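Local coordinates for protein endo-beta-1,4-glucanase (Ampullaria crossean, PDB 5XBU) that probably hydrolyses internal beta-1,4-glucosidic bonds of cellulose, as a snail endoglucanase of glycoside hydrolase family 45, at residues A[117-129]-A[133-145]. Sequence-based numbering, arbitrary orientation.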
loop_
_atom_site.group_PDB
_atom_site.type_symbol
_atom_site.label_atom_id
_atom_site.label_comp_id
_atom_site.label_asym_id
_atom_site.label_seq_id
_atom_site.Cartn_x
_atom_site.Cartn_y
_atom_site.Cartn_z
ATOM N N ASN A 117 5.258 -11.045 -7.082
ATOM C CA ASN A 117 4.271 -9.998 -7.302
ATOM C C ASN A 117 4.700 -9.084 -8.443
ATOM O O ASN A 117 4.757 -7.861 -8.294
ATOM C CB ASN A 117 4.025 -9.180 -6.036
ATOM C CG ASN A 117 3.551 -10.032 -4.877
ATOM O OD1 ASN A 117 2.363 -10.359 -4.783
ATOM N ND2 ASN A 117 4.466 -10.381 -3.981
ATOM N N GLU A 118 5.005 -9.670 -9.603
ATOM C CA GLU A 118 5.569 -8.867 -10.685
ATOM C C GLU A 118 4.596 -7.812 -11.184
ATOM O O GLU A 118 4.977 -6.646 -11.357
ATOM C CB GLU A 118 6.005 -9.756 -11.848
ATOM C CG GLU A 118 6.452 -8.982 -13.110
ATOM C CD GLU A 118 7.667 -8.076 -12.941
ATOM O OE1 GLU A 118 8.447 -8.189 -11.977
ATOM O OE2 GLU A 118 7.904 -7.266 -13.863
ATOM N N GLU A 119 3.356 -8.207 -11.474
ATOM C CA GLU A 119 2.429 -7.313 -12.163
ATOM C C GLU A 119 2.268 -5.991 -11.424
ATOM O O GLU A 119 2.265 -4.910 -12.044
ATOM C CB GLU A 119 1.071 -8.009 -12.298
ATOM C CG GLU A 119 0.001 -7.092 -12.873
ATOM C CD GLU A 119 -1.289 -7.802 -13.243
ATOM O OE1 GLU A 119 -2.147 -7.120 -13.835
ATOM O OE2 GLU A 119 -1.455 -9.007 -12.961
ATOM N N TRP A 120 2.031 -6.066 -10.112
ATOM C CA TRP A 120 1.676 -4.903 -9.317
ATOM C C TRP A 120 2.853 -4.331 -8.545
ATOM O O TRP A 120 2.944 -3.112 -8.387
ATOM C CB TRP A 120 0.546 -5.240 -8.335
ATOM C CG TRP A 120 -0.720 -5.684 -8.990
ATOM C CD1 TRP A 120 -1.211 -6.956 -9.042
ATOM C CD2 TRP A 120 -1.667 -4.859 -9.692
ATOM N NE1 TRP A 120 -2.397 -6.975 -9.726
ATOM C CE2 TRP A 120 -2.704 -5.705 -10.124
ATOM C CE3 TRP A 120 -1.763 -3.487 -9.972
ATOM C CZ2 TRP A 120 -3.815 -5.234 -10.813
ATOM C CZ3 TRP A 120 -2.871 -3.024 -10.670
ATOM C CH2 TRP A 120 -3.874 -3.897 -11.086
ATOM N N CYS A 121 3.740 -5.180 -8.020
ATOM C CA CYS A 121 4.802 -4.725 -7.130
ATOM C C CYS A 121 6.173 -4.748 -7.778
ATOM O O CYS A 121 7.146 -4.350 -7.132
ATOM C CB CYS A 121 4.801 -5.537 -5.832
ATOM S SG CYS A 121 3.204 -5.276 -4.998
ATOM N N GLY A 122 6.263 -5.171 -9.042
ATOM C CA GLY A 122 7.510 -5.158 -9.802
ATOM C C GLY A 122 7.829 -3.761 -10.286
ATOM O O GLY A 122 7.525 -3.363 -11.420
ATOM N N ILE A 123 8.404 -2.995 -9.365
ATOM C CA ILE A 123 8.761 -1.600 -9.556
ATOM C C ILE A 123 10.218 -1.505 -9.103
ATOM O O ILE A 123 10.518 -1.788 -7.945
ATOM C CB ILE A 123 7.867 -0.625 -8.769
ATOM C CG1 ILE A 123 6.382 -0.959 -9.001
ATOM C CG2 ILE A 123 8.198 0.800 -9.174
ATOM C CD1 ILE A 123 5.430 -0.099 -8.214
ATOM N N SER A 124 11.116 -1.123 -10.011
ATOM C CA SER A 124 12.536 -1.282 -9.761
ATOM C C SER A 124 13.197 -0.029 -9.219
ATOM O O SER A 124 14.414 0.075 -9.278
ATOM C CB SER A 124 13.254 -1.772 -11.006
ATOM O OG SER A 124 13.128 -0.764 -11.975
ATOM N N GLY A 125 12.439 0.911 -8.689
ATOM C CA GLY A 125 12.973 2.037 -7.957
ATOM C C GLY A 125 11.887 2.632 -7.098
ATOM O O GLY A 125 10.698 2.410 -7.346
ATOM N N LYS A 126 12.298 3.404 -6.107
ATOM C CA LYS A 126 11.379 4.048 -5.191
ATOM C C LYS A 126 10.641 5.185 -5.902
ATOM O O LYS A 126 11.052 5.659 -6.975
ATOM C CB LYS A 126 12.180 4.609 -4.011
ATOM C CG LYS A 126 13.205 5.681 -4.427
ATOM C CD LYS A 126 13.917 6.298 -3.259
ATOM C CE LYS A 126 13.384 7.665 -3.021
ATOM N NZ LYS A 126 14.063 8.320 -1.886
ATOM N N PRO A 127 9.550 5.678 -5.305
ATOM C CA PRO A 127 8.882 6.861 -5.870
ATOM C C PRO A 127 9.873 8.014 -6.000
ATOM O O PRO A 127 10.716 8.221 -5.140
ATOM C CB PRO A 127 7.767 7.152 -4.861
ATOM C CG PRO A 127 7.459 5.797 -4.277
ATOM C CD PRO A 127 8.853 5.169 -4.114
ATOM N N GLY A 128 9.789 8.770 -7.109
ATOM C CA GLY A 128 10.728 9.839 -7.435
ATOM C C GLY A 128 11.750 9.464 -8.463
ATOM O O GLY A 128 12.454 10.345 -8.979
ATOM N N THR A 129 11.851 8.182 -8.778
ATOM C CA THR A 129 12.844 7.719 -9.721
ATOM C C THR A 129 12.253 7.328 -11.054
ATOM O O THR A 129 12.983 6.810 -11.910
ATOM C CB THR A 129 13.676 6.562 -9.175
ATOM O OG1 THR A 129 12.844 5.413 -8.968
ATOM C CG2 THR A 129 14.383 6.954 -7.899
ATOM N N ASN A 133 5.196 0.194 -12.200
ATOM C CA ASN A 133 4.756 -1.169 -12.436
ATOM C C ASN A 133 4.204 -1.327 -13.850
ATOM O O ASN A 133 4.187 -0.384 -14.644
ATOM C CB ASN A 133 3.783 -1.683 -11.358
ATOM C CG ASN A 133 2.453 -0.958 -11.309
ATOM O OD1 ASN A 133 2.050 -0.279 -12.247
ATOM N ND2 ASN A 133 1.761 -1.112 -10.183
ATOM N N SER A 134 3.732 -2.528 -14.141
ATOM C CA SER A 134 3.260 -2.874 -15.472
ATOM C C SER A 134 2.032 -2.078 -15.886
ATOM O O SER A 134 1.678 -2.106 -17.061
ATOM C CB SER A 134 2.966 -4.367 -15.526
ATOM O OG SER A 134 1.799 -4.693 -14.782
ATOM N N HIS A 135 1.389 -1.370 -14.962
ATOM C CA HIS A 135 0.218 -0.557 -15.238
ATOM C C HIS A 135 0.501 0.930 -15.170
ATOM O O HIS A 135 -0.420 1.736 -15.337
ATOM C CB HIS A 135 -0.926 -0.965 -14.325
ATOM C CG HIS A 135 -1.346 -2.377 -14.560
ATOM N ND1 HIS A 135 -1.803 -2.809 -15.784
ATOM C CD2 HIS A 135 -1.334 -3.463 -13.750
ATOM C CE1 HIS A 135 -2.073 -4.099 -15.708
ATOM N NE2 HIS A 135 -1.800 -4.523 -14.488
ATOM N N GLY A 136 1.776 1.314 -14.955
ATOM C CA GLY A 136 2.179 2.700 -15.028
ATOM C C GLY A 136 2.189 3.457 -13.722
ATOM O O GLY A 136 2.322 4.688 -13.750
ATOM N N TYR A 137 2.131 2.762 -12.583
ATOM C CA TYR A 137 2.115 3.441 -11.290
ATOM C C TYR A 137 3.463 3.334 -10.599
ATOM O O TYR A 137 4.105 2.278 -10.611
ATOM C CB TYR A 137 1.017 2.864 -10.370
ATOM C CG TYR A 137 -0.340 3.006 -11.006
ATOM C CD1 TYR A 137 -0.993 4.218 -10.979
ATOM C CD2 TYR A 137 -0.918 1.934 -11.654
ATOM C CE1 TYR A 137 -2.236 4.386 -11.611
ATOM C CE2 TYR A 137 -2.167 2.084 -12.293
ATOM C CZ TYR A 137 -2.805 3.303 -12.244
ATOM O OH TYR A 137 -4.026 3.409 -12.902
ATOM N N GLU A 138 3.858 4.423 -9.950
ATOM C CA GLU A 138 5.150 4.467 -9.247
ATOM C C GLU A 138 5.179 3.675 -7.951
ATOM O O GLU A 138 6.263 3.497 -7.385
ATOM C CB GLU A 138 5.582 5.896 -8.957
ATOM C CG GLU A 138 4.734 6.597 -7.941
ATOM C CD GLU A 138 5.259 7.935 -7.493
ATOM O OE1 GLU A 138 6.209 8.470 -8.124
ATOM O OE2 GLU A 138 4.744 8.442 -6.469
ATOM N N VAL A 139 4.023 3.280 -7.433
ATOM C CA VAL A 139 3.927 2.554 -6.183
ATOM C C VAL A 139 2.618 1.786 -6.210
ATOM O O VAL A 139 1.664 2.164 -6.909
ATOM C CB VAL A 139 4.011 3.513 -4.967
ATOM C CG1 VAL A 139 2.820 4.409 -4.862
ATOM C CG2 VAL A 139 4.274 2.765 -3.673
ATOM N N HIS A 140 2.588 0.696 -5.449
ATOM C CA HIS A 140 1.416 -0.150 -5.292
ATOM C C HIS A 140 1.148 -0.338 -3.810
ATOM O O HIS A 140 2.079 -0.564 -3.037
ATOM C CB HIS A 140 1.636 -1.496 -5.947
ATOM C CG HIS A 140 0.424 -2.344 -5.948
ATOM N ND1 HIS A 140 -0.582 -2.129 -6.860
ATOM C CD2 HIS A 140 0.034 -3.346 -5.124
ATOM C CE1 HIS A 140 -1.549 -2.985 -6.589
ATOM N NE2 HIS A 140 -1.207 -3.738 -5.552
ATOM N N PHE A 141 -0.120 -0.318 -3.419
ATOM C CA PHE A 141 -0.538 -0.615 -2.046
ATOM C C PHE A 141 -1.427 -1.850 -2.038
ATOM O O PHE A 141 -2.543 -1.814 -2.559
ATOM C CB PHE A 141 -1.213 0.580 -1.380
ATOM C CG PHE A 141 -0.278 1.733 -1.229
ATOM C CD1 PHE A 141 0.725 1.707 -0.252
ATOM C CD2 PHE A 141 -0.324 2.831 -2.095
ATOM C CE1 PHE A 141 1.639 2.732 -0.143
ATOM C CE2 PHE A 141 0.588 3.862 -1.966
ATOM C CZ PHE A 141 1.570 3.821 -1.006
ATOM N N ASP A 142 -0.945 -2.931 -1.424
ATOM C CA ASP A 142 -1.756 -4.115 -1.199
ATOM C C ASP A 142 -2.458 -3.919 0.138
ATOM O O ASP A 142 -1.809 -3.673 1.154
ATOM C CB ASP A 142 -0.876 -5.364 -1.215
ATOM C CG ASP A 142 -1.598 -6.605 -1.708
ATOM O OD1 ASP A 142 -2.802 -6.542 -1.998
ATOM O OD2 ASP A 142 -0.906 -7.644 -1.781
ATOM N N LEU A 143 -3.776 -4.000 0.148
ATOM C CA LEU A 143 -4.554 -3.598 1.308
ATOM C C LEU A 143 -5.057 -4.838 2.053
ATOM O O LEU A 143 -5.727 -5.689 1.473
ATOM C CB LEU A 143 -5.749 -2.726 0.880
ATOM C CG LEU A 143 -5.356 -1.529 -0.023
ATOM C CD1 LEU A 143 -6.591 -0.765 -0.392
ATOM C CD2 LEU A 143 -4.335 -0.622 0.653
ATOM N N GLN A 144 -4.741 -4.925 3.345
ATOM C CA GLN A 144 -5.167 -6.063 4.172
ATOM C C GLN A 144 -6.692 -6.128 4.223
ATOM O O GLN A 144 -7.358 -5.130 4.516
ATOM C CB GLN A 144 -4.612 -5.850 5.572
ATOM C CG GLN A 144 -5.040 -6.892 6.611
ATOM C CD GLN A 144 -4.558 -8.278 6.300
ATOM O OE1 GLN A 144 -5.331 -9.135 5.868
ATOM N NE2 GLN A 144 -3.246 -8.508 6.497
ATOM N N ASP A 145 -7.234 -7.324 3.972
ATOM C CA ASP A 145 -8.681 -7.503 3.903
ATOM C C ASP A 145 -9.148 -8.704 4.720
ATOM O O ASP A 145 -10.244 -9.206 4.476
ATOM C CB ASP A 145 -9.145 -7.628 2.436
ATOM C CG ASP A 145 -10.671 -7.455 2.251
ATOM O OD1 ASP A 145 -11.320 -6.623 2.940
ATOM O OD2 ASP A 145 -11.227 -8.169 1.395
HETATM O O HOH W 1 5.388 -4.425 -12.841
HETATM O O HOH W 2 8.310 2.465 -5.918
HETATM O O HOH W 3 8.392 7.947 -9.492
#
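H135 NE2 donates a nearly straight bond to E119 OE1 (2.7 Å, 171°). The carboxylate oxygen lies in the imidazole plane, offers its anti lone pair and also forms a salt bridge with K94. Two further bonds hold the helix end: N133 ND2 donates to W120 O at 2.9 Å, S134 OG to E119 O at 2.8 Å. With CG set between the backbone N and the carbonyl carbon (chi1 65°), N133 turns OD1 back into its own loop, where H135 N (an Asx turn) and Y137 N reach it from opposite faces. Replacing N133 by an alanine would probably leave W120 O and S26 OG without their shared amide partner and H135 N and Y137 N without their acceptor.

W120, H135 and H140 form an aromatic cluster where helix 118-121 packs on strand 140-144 of the double-psi beta-barrel of family 45. W120 CB lies 3.5 Å from the centroid of the H140 ring, over its face, a CH-pi contact; H135 CD2 lies over one face of the indole toward its rim. S26 and T28 of strand 22-30 bond the H140 nitrogens. C121 SG, in a disulfide with C112, approaches H140 CD2 at 3.7 Å.

Along the loop, I123 CG1 runs beside N133 CB and I123 CD1 meets V139 CA (3.7 Å). Water bridges G125 O to E138 O; another joins G128 N to E138 OE1, while E138 OE2 bonds to W162.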